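PDB 6X1J: probable intron-encoded endonuclease 1, which cuts double-stranded DNA at its recognition sequence as a LAGLIDADG homing endonuclease, driving homing of an intron in the mitochondrial 21S rRNA gene. Local coordinates for residues 162-167 and 198-203; 174-179 and 190-195. All coordinates share one frame; numbering follows the deposited sequence.

Contact 1: residues 162-167 and 198-203; sequences SLVLHT and KPIIYI. With nucleotides of chain C.
Strands 163-165 and 198-203 are the two central strands of the four-stranded antiparallel sheet with which this half of the LAGLIDADG fold meets DNA. L163 pairs with I203 and L165 with I201 as hydrogen-bonded pairs, each closed by two backbone bonds; the shortest, I203 N to L163 O, is 2.7 Å and nearly straight. V164 and Y202 form the non-hydrogen-bonded pair between them. On the face of the leucines, CB of L165 lies 4.1 Å from CB of I201, and W144 and F145 of helix 138-148 pack on this side. On the DNA face, V164 CG1 meets I200 CD1 at 3.9 Å; I200 reaches it because its CG1 stands between backbone N and carbonyl carbon (chi1 63°). V164 CG1 also lies under one face of the H166 imidazole, 3.4 Å from the ring plane and toward its rim. Over the opposite face comes the base of DC17 of chain C, H166 CE1 being 3.3 Å from its C6, while Q168 bonds ND1 and helps fix the ring's rotation. With an alanine here, the C5-C6 side of this cytosine would probably lose the imidazole it packs on, and a gap would open between the base and V164. H166 is the centre of an inverse gamma turn, closed by a weak bond from T167 N to L165 O, just after the last bridged pair. Beyond it T167 OG1 donates to the carbonyl of P199, reaching O at 2.8 Å from above the carbonyl plane, 47° out of it.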
loop_
_atom_site.group_PDB
_atom_site.type_symbol
_atom_site.label_atom_id
_atom_site.label_comp_id
_atom_site.label_asym_id
_atom_site.label_seq_id
_atom_site.Cartn_x
_atom_site.Cartn_y
_atom_site.Cartn_z
ATOM N N SER A 162 4.456 -20.347 6.851
ATOM C CA SER A 162 5.133 -19.600 5.767
ATOM C C SER A 162 4.155 -18.570 5.165
ATOM O O SER A 162 2.943 -18.842 5.039
ATOM C CB SER A 162 5.696 -20.546 4.744
ATOM O OG SER A 162 6.747 -21.317 5.327
ATOM N N LEU A 163 4.672 -17.380 4.869
ATOM C CA LEU A 163 3.933 -16.245 4.270
ATOM C C LEU A 163 4.619 -15.802 2.979
ATOM O O LEU A 163 5.731 -16.217 2.714
ATOM C CB LEU A 163 3.905 -15.104 5.281
ATOM C CG LEU A 163 3.223 -15.449 6.602
ATOM C CD1 LEU A 163 3.476 -14.348 7.631
ATOM C CD2 LEU A 163 1.728 -15.678 6.376
ATOM N N VAL A 164 3.906 -15.003 2.202
ATOM C CA VAL A 164 4.332 -14.514 0.873
ATOM C C VAL A 164 4.079 -13.000 0.833
ATOM O O VAL A 164 3.053 -12.537 1.412
ATOM C CB VAL A 164 3.583 -15.265 -0.216
ATOM C CG1 VAL A 164 4.037 -14.846 -1.573
ATOM C CG2 VAL A 164 3.753 -16.764 -0.074
ATOM N N LEU A 165 4.982 -12.256 0.201
ATOM C CA LEU A 165 4.663 -10.934 -0.384
ATOM C C LEU A 165 4.645 -11.101 -1.898
ATOM O O LEU A 165 5.664 -11.582 -2.487
ATOM C CB LEU A 165 5.692 -9.906 0.089
ATOM C CG LEU A 165 5.641 -9.598 1.580
ATOM C CD1 LEU A 165 6.929 -8.970 2.069
ATOM C CD2 LEU A 165 4.477 -8.647 1.887
ATOM N N HIS A 166 3.532 -10.722 -2.513
ATOM C CA HIS A 166 3.311 -10.884 -3.972
ATOM C C HIS A 166 3.914 -9.696 -4.719
ATOM O O HIS A 166 3.183 -8.728 -5.036
ATOM C CB HIS A 166 1.833 -11.176 -4.220
ATOM C CG HIS A 166 1.438 -12.530 -3.717
ATOM N ND1 HIS A 166 1.732 -13.675 -4.419
ATOM C CD2 HIS A 166 0.843 -12.932 -2.576
ATOM C CE1 HIS A 166 1.307 -14.732 -3.753
ATOM N NE2 HIS A 166 0.760 -14.300 -2.610
ATOM N N THR A 167 5.204 -9.822 -5.063
ATOM C CA THR A 167 6.039 -8.793 -5.743
ATOM C C THR A 167 6.126 -9.041 -7.253
ATOM O O THR A 167 7.103 -8.559 -7.877
ATOM C CB THR A 167 7.435 -8.771 -5.121
ATOM O OG1 THR A 167 7.975 -10.104 -5.099
ATOM C CG2 THR A 167 7.405 -8.180 -3.733
ATOM N N LYS A 198 7.224 -14.926 -12.391
ATOM C CA LYS A 198 7.536 -13.597 -11.800
ATOM C C LYS A 198 7.927 -13.759 -10.333
ATOM O O LYS A 198 7.551 -14.707 -9.651
ATOM C CB LYS A 198 6.374 -12.647 -12.042
ATOM C CG LYS A 198 6.050 -12.441 -13.514
ATOM C CD LYS A 198 4.931 -11.438 -13.747
ATOM C CE LYS A 198 5.015 -10.734 -15.085
ATOM N NZ LYS A 198 4.503 -11.609 -16.166
ATOM N N PRO A 199 8.790 -12.871 -9.814
ATOM C CA PRO A 199 9.356 -13.060 -8.481
ATOM C C PRO A 199 8.413 -12.763 -7.306
ATOM O O PRO A 199 7.728 -11.762 -7.393
ATOM C CB PRO A 199 10.530 -12.066 -8.439
ATOM C CG PRO A 199 10.203 -11.030 -9.491
ATOM C CD PRO A 199 9.372 -11.738 -10.539
ATOM N N ILE A 200 8.519 -13.548 -6.216
ATOM C CA ILE A 200 7.784 -13.310 -4.934
ATOM C C ILE A 200 8.742 -13.530 -3.773
ATOM O O ILE A 200 9.816 -14.121 -3.989
ATOM C CB ILE A 200 6.567 -14.234 -4.800
ATOM C CG1 ILE A 200 6.960 -15.713 -4.755
ATOM C CG2 ILE A 200 5.578 -13.955 -5.914
ATOM C CD1 ILE A 200 5.792 -16.646 -4.543
ATOM N N ILE A 201 8.360 -13.084 -2.592
ATOM C CA ILE A 201 9.168 -13.177 -1.346
ATOM C C ILE A 201 8.492 -14.195 -0.451
ATOM O O ILE A 201 7.352 -13.931 -0.048
ATOM C CB ILE A 201 9.290 -11.799 -0.674
ATOM C CG1 ILE A 201 9.870 -10.764 -1.644
ATOM C CG2 ILE A 201 10.105 -11.881 0.614
ATOM C CD1 ILE A 201 10.145 -9.392 -1.021
ATOM N N TYR A 202 9.155 -15.327 -0.199
ATOM C CA TYR A 202 8.703 -16.418 0.695
ATOM C C TYR A 202 9.279 -16.088 2.066
ATOM O O TYR A 202 10.520 -15.842 2.161
ATOM C CB TYR A 202 9.181 -17.761 0.118
ATOM C CG TYR A 202 9.148 -18.960 1.036
ATOM C CD1 TYR A 202 8.017 -19.762 1.136
ATOM C CD2 TYR A 202 10.265 -19.333 1.772
ATOM C CE1 TYR A 202 7.989 -20.876 1.966
ATOM C CE2 TYR A 202 10.251 -20.436 2.618
ATOM C CZ TYR A 202 9.111 -21.221 2.708
ATOM O OH TYR A 202 9.074 -22.301 3.543
ATOM N N ILE A 203 8.435 -16.031 3.090
ATOM C CA ILE A 203 8.862 -15.868 4.508
ATOM C C ILE A 203 8.673 -17.208 5.197
ATOM O O ILE A 203 7.539 -17.575 5.473
ATOM C CB ILE A 203 8.056 -14.780 5.221
ATOM C CG1 ILE A 203 8.123 -13.453 4.456
ATOM C CG2 ILE A 203 8.498 -14.656 6.691
ATOM C CD1 ILE A 203 7.106 -12.398 4.929
ATOM P P DC C 17 -1.779 -8.606 -4.749
ATOM O OP1 DC C 17 -2.489 -7.324 -4.969
ATOM O OP2 DC C 17 -0.292 -8.576 -4.640
ATOM O "O5'" DC C 17 -2.442 -9.292 -3.468
ATOM C "C5'" DC C 17 -2.077 -10.576 -2.880
ATOM C "C4'" DC C 17 -3.266 -11.514 -2.927
ATOM O "O4'" DC C 17 -3.394 -12.146 -4.233
ATOM C "C3'" DC C 17 -3.350 -12.638 -1.892
ATOM O "O3'" DC C 17 -4.678 -12.595 -1.311
ATOM C "C2'" DC C 17 -3.059 -13.879 -2.716
ATOM C "C1'" DC C 17 -3.595 -13.543 -4.087
ATOM N N1 DC C 17 -2.923 -14.232 -5.224
ATOM C C2 DC C 17 -3.685 -14.772 -6.279
ATOM O O2 DC C 17 -4.925 -14.699 -6.234
ATOM N N3 DC C 17 -3.049 -15.361 -7.318
ATOM C C4 DC C 17 -1.717 -15.387 -7.356
ATOM N N4 DC C 17 -1.131 -15.999 -8.389
ATOM C C5 DC C 17 -0.923 -14.827 -6.315
ATOM C C6 DC C 17 -1.562 -14.244 -5.291
#

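Contact 2: residues 174-179 and 190-195; sequences EVEILI and CSIKFN. With nucleotides of chain C; nucleotides of chain B.
N195 OD1 is gripped by two donors: N4 of DC17 of chain C, at 2.9 Å and almost straight (176°), and NE2 of Q168. The other end of the same amide gives a hydrogen from ND2 to O6 of DG9 of chain B, 2.8 Å away and more bent at 145°. One asparagine thus reads bases on both DNA strands, and the bonds at both ends fix which way its amide is turned. CG stands opposite the backbone N across the CA-CB bond (chi1 174°), carrying the amide out to the bases. At the other end of the strand the contact with helix 172-186 is apolar, without hydrogen bonds across it. I179 drives CD1 against CB of I192 at 3.5 Å, the two side chains crossing at about a right angle, while its CG2 rests 3.9 Å from CB of C190. I192 CD1 touches both V175 CG1 and the CG methylene of E176, each 4.2 Å away. Segment 174-179 of helix 172-186 lies over the start of the outermost strand 191-195, the two short segments running roughly antiparallel; V175 continues onto P199 and I201 of neighbouring strand 198-203, and L178 leans on helix 131-134.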
loop_
_atom_site.group_PDB
_atom_site.type_symbol
_atom_site.label_atom_id
_atom_site.label_comp_id
_atom_site.label_asym_id
_atom_site.label_seq_id
_atom_site.Cartn_x
_atom_site.Cartn_y
_atom_site.Cartn_z
ATOM N N GLU A 174 15.373 -6.429 -8.528
ATOM C CA GLU A 174 14.654 -5.571 -7.533
ATOM C C GLU A 174 14.215 -6.406 -6.315
ATOM O O GLU A 174 14.563 -6.053 -5.157
ATOM C CB GLU A 174 13.480 -4.893 -8.239
ATOM C CG GLU A 174 13.883 -3.747 -9.147
ATOM C CD GLU A 174 12.726 -2.982 -9.752
ATOM O OE1 GLU A 174 11.762 -3.638 -10.209
ATOM O OE2 GLU A 174 12.756 -1.749 -9.691
ATOM N N VAL A 175 13.560 -7.546 -6.530
ATOM C CA VAL A 175 13.145 -8.421 -5.395
ATOM C C VAL A 175 14.389 -8.921 -4.657
ATOM O O VAL A 175 14.378 -8.903 -3.380
ATOM C CB VAL A 175 12.193 -9.555 -5.848
ATOM C CG1 VAL A 175 11.765 -10.426 -4.696
ATOM C CG2 VAL A 175 10.955 -8.986 -6.530
ATOM N N GLU A 176 15.462 -9.291 -5.392
ATOM C CA GLU A 176 16.721 -9.762 -4.739
ATOM C C GLU A 176 17.273 -8.653 -3.836
ATOM O O GLU A 176 17.713 -8.978 -2.727
ATOM C CB GLU A 176 17.800 -10.200 -5.738
ATOM C CG GLU A 176 17.537 -11.518 -6.418
ATOM C CD GLU A 176 18.234 -11.675 -7.767
ATOM O OE1 GLU A 176 18.992 -10.782 -8.140
ATOM O OE2 GLU A 176 18.005 -12.694 -8.446
ATOM N N ILE A 177 17.203 -7.387 -4.249
ATOM C CA ILE A 177 17.581 -6.248 -3.349
ATOM C C ILE A 177 16.702 -6.255 -2.092
ATOM O O ILE A 177 17.283 -6.219 -0.955
ATOM C CB ILE A 177 17.558 -4.887 -4.069
ATOM C CG1 ILE A 177 18.727 -4.767 -5.055
ATOM C CG2 ILE A 177 17.606 -3.758 -3.054
ATOM C CD1 ILE A 177 18.423 -3.943 -6.272
ATOM N N LEU A 178 15.373 -6.310 -2.257
ATOM C CA LEU A 178 14.423 -6.259 -1.095
ATOM C C LEU A 178 14.790 -7.369 -0.107
ATOM O O LEU A 178 14.980 -7.072 1.131
ATOM C CB LEU A 178 12.986 -6.432 -1.594
ATOM C CG LEU A 178 12.388 -5.229 -2.321
ATOM C CD1 LEU A 178 11.102 -5.600 -3.059
ATOM C CD2 LEU A 178 12.127 -4.071 -1.350
ATOM N N ILE A 179 14.965 -8.596 -0.643
ATOM C CA ILE A 179 15.193 -9.804 0.193
ATOM C C ILE A 179 16.491 -9.588 0.963
ATOM O O ILE A 179 16.480 -9.782 2.187
ATOM C CB ILE A 179 15.244 -11.089 -0.650
ATOM C CG1 ILE A 179 13.869 -11.479 -1.204
ATOM C CG2 ILE A 179 15.855 -12.191 0.186
ATOM C CD1 ILE A 179 13.956 -12.397 -2.379
ATOM N N CYS A 190 13.962 -14.397 4.602
ATOM C CA CYS A 190 13.246 -14.389 3.301
ATOM C C CYS A 190 14.126 -15.023 2.236
ATOM O O CYS A 190 15.323 -14.800 2.283
ATOM C CB CYS A 190 12.984 -12.981 2.778
ATOM S SG CYS A 190 12.012 -12.051 3.964
ATOM N N SER A 191 13.523 -15.644 1.242
ATOM C CA SER A 191 14.227 -16.145 0.041
ATOM C C SER A 191 13.275 -15.941 -1.121
ATOM O O SER A 191 12.075 -15.707 -0.847
ATOM C CB SER A 191 14.614 -17.575 0.206
ATOM O OG SER A 191 13.452 -18.394 0.346
ATOM N N ILE A 192 13.803 -15.938 -2.336
ATOM C CA ILE A 192 13.043 -15.683 -3.587
ATOM C C ILE A 192 12.341 -16.967 -4.054
ATOM O O ILE A 192 12.800 -18.078 -3.744
ATOM C CB ILE A 192 13.949 -15.067 -4.674
ATOM C CG1 ILE A 192 13.101 -14.443 -5.785
ATOM C CG2 ILE A 192 14.978 -16.064 -5.243
ATOM C CD1 ILE A 192 13.845 -13.481 -6.674
ATOM N N LYS A 193 11.223 -16.788 -4.751
ATOM C CA LYS A 193 10.457 -17.840 -5.454
ATOM C C LYS A 193 9.783 -17.198 -6.659
ATOM O O LYS A 193 9.879 -15.956 -6.817
ATOM C CB LYS A 193 9.353 -18.460 -4.598
ATOM C CG LYS A 193 9.750 -18.960 -3.221
ATOM C CD LYS A 193 10.121 -20.399 -3.225
ATOM C CE LYS A 193 10.076 -20.972 -1.831
ATOM N NZ LYS A 193 11.116 -22.000 -1.711
ATOM N N PHE A 194 9.090 -18.011 -7.450
ATOM C CA PHE A 194 8.500 -17.607 -8.739
ATOM C C PHE A 194 7.050 -18.052 -8.749
ATOM O O PHE A 194 6.718 -19.137 -8.251
ATOM C CB PHE A 194 9.389 -18.127 -9.864
ATOM C CG PHE A 194 10.739 -17.471 -9.785
ATOM C CD1 PHE A 194 10.972 -16.252 -10.404
ATOM C CD2 PHE A 194 11.705 -17.978 -8.944
ATOM C CE1 PHE A 194 12.187 -15.598 -10.261
ATOM C CE2 PHE A 194 12.930 -17.338 -8.822
ATOM C CZ PHE A 194 13.164 -16.142 -9.471
ATOM N N ASN A 195 6.202 -17.170 -9.244
ATOM C CA ASN A 195 4.772 -17.449 -9.449
ATOM C C ASN A 195 4.454 -16.920 -10.861
ATOM O O ASN A 195 4.717 -15.731 -11.125
ATOM C CB ASN A 195 3.978 -16.920 -8.247
ATOM C CG ASN A 195 2.489 -17.055 -8.482
ATOM O OD1 ASN A 195 1.765 -16.053 -8.564
ATOM N ND2 ASN A 195 2.060 -18.284 -8.736
ATOM P P DC C 17 -1.779 -8.606 -4.749
ATOM O OP1 DC C 17 -2.489 -7.324 -4.969
ATOM O OP2 DC C 17 -0.292 -8.576 -4.640
ATOM O "O5'" DC C 17 -2.442 -9.292 -3.468
ATOM C "C5'" DC C 17 -2.077 -10.576 -2.880
ATOM C "C4'" DC C 17 -3.266 -11.514 -2.927
ATOM O "O4'" DC C 17 -3.394 -12.146 -4.233
ATOM C "C3'" DC C 17 -3.350 -12.638 -1.892
ATOM O "O3'" DC C 17 -4.678 -12.595 -1.311
ATOM C "C2'" DC C 17 -3.059 -13.879 -2.716
ATOM C "C1'" DC C 17 -3.595 -13.543 -4.087
ATOM N N1 DC C 17 -2.923 -14.232 -5.224
ATOM C C2 DC C 17 -3.685 -14.772 -6.279
ATOM O O2 DC C 17 -4.925 -14.699 -6.234
ATOM N N3 DC C 17 -3.049 -15.361 -7.318
ATOM C C4 DC C 17 -1.717 -15.387 -7.356
ATOM N N4 DC C 17 -1.131 -15.999 -8.389
ATOM C C5 DC C 17 -0.923 -14.827 -6.315
ATOM C C6 DC C 17 -1.562 -14.244 -5.291
ATOM P P DG B 9 -0.257 -24.968 -15.970
ATOM O OP1 DG B 9 -0.780 -25.933 -16.955
ATOM O OP2 DG B 9 0.875 -24.065 -16.335
ATOM O "O5'" DG B 9 -1.499 -24.108 -15.484
ATOM C "C5'" DG B 9 -2.629 -24.805 -14.960
ATOM C "C4'" DG B 9 -3.583 -23.833 -14.315
ATOM O "O4'" DG B 9 -3.013 -23.320 -13.087
ATOM C "C3'" DG B 9 -3.942 -22.616 -15.162
ATOM O "O3'" DG B 9 -5.356 -22.467 -15.083
ATOM C "C2'" DG B 9 -3.169 -21.496 -14.496
ATOM C "C1'" DG B 9 -3.237 -21.945 -13.065
ATOM N N9 DG B 9 -2.304 -21.334 -12.138
ATOM C C8 DG B 9 -0.965 -21.085 -12.309
ATOM N N7 DG B 9 -0.423 -20.485 -11.283
ATOM C C5 DG B 9 -1.474 -20.310 -10.392
ATOM C C6 DG B 9 -1.508 -19.691 -9.112
ATOM O O6 DG B 9 -0.582 -19.169 -8.475
ATOM N N1 DG B 9 -2.781 -19.737 -8.557
ATOM C C2 DG B 9 -3.887 -20.284 -9.157
ATOM N N2 DG B 9 -5.035 -20.220 -8.447
ATOM N N3 DG B 9 -3.872 -20.849 -10.357
ATOM C C4 DG B 9 -2.638 -20.843 -10.901
#

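Contact 2 is nested along the chain inside the loop closed by contact 1: strand 163-165, helix 172-186, strand 191-195 and strand 198-203 follow one another. The centres of the two contacts lie about 7 Å apart, and both reach the same sheet. Strand 198-203 joins them, pairing with 163-165 on one edge and with 191-195 on the other, where I200 N reaches K193 O at 2.8 Å and Y202 N reaches S191 O at 3.0 Å. The helix backs this sheet, and V175 CG2 packs on T167 OG1. H166, just past the end of strand 163-165, and N195, at the end of strand 191-195, bring the two contacts together on one nucleotide, DC17 of chain C, one by packing on the base and the other by a hydrogen bond.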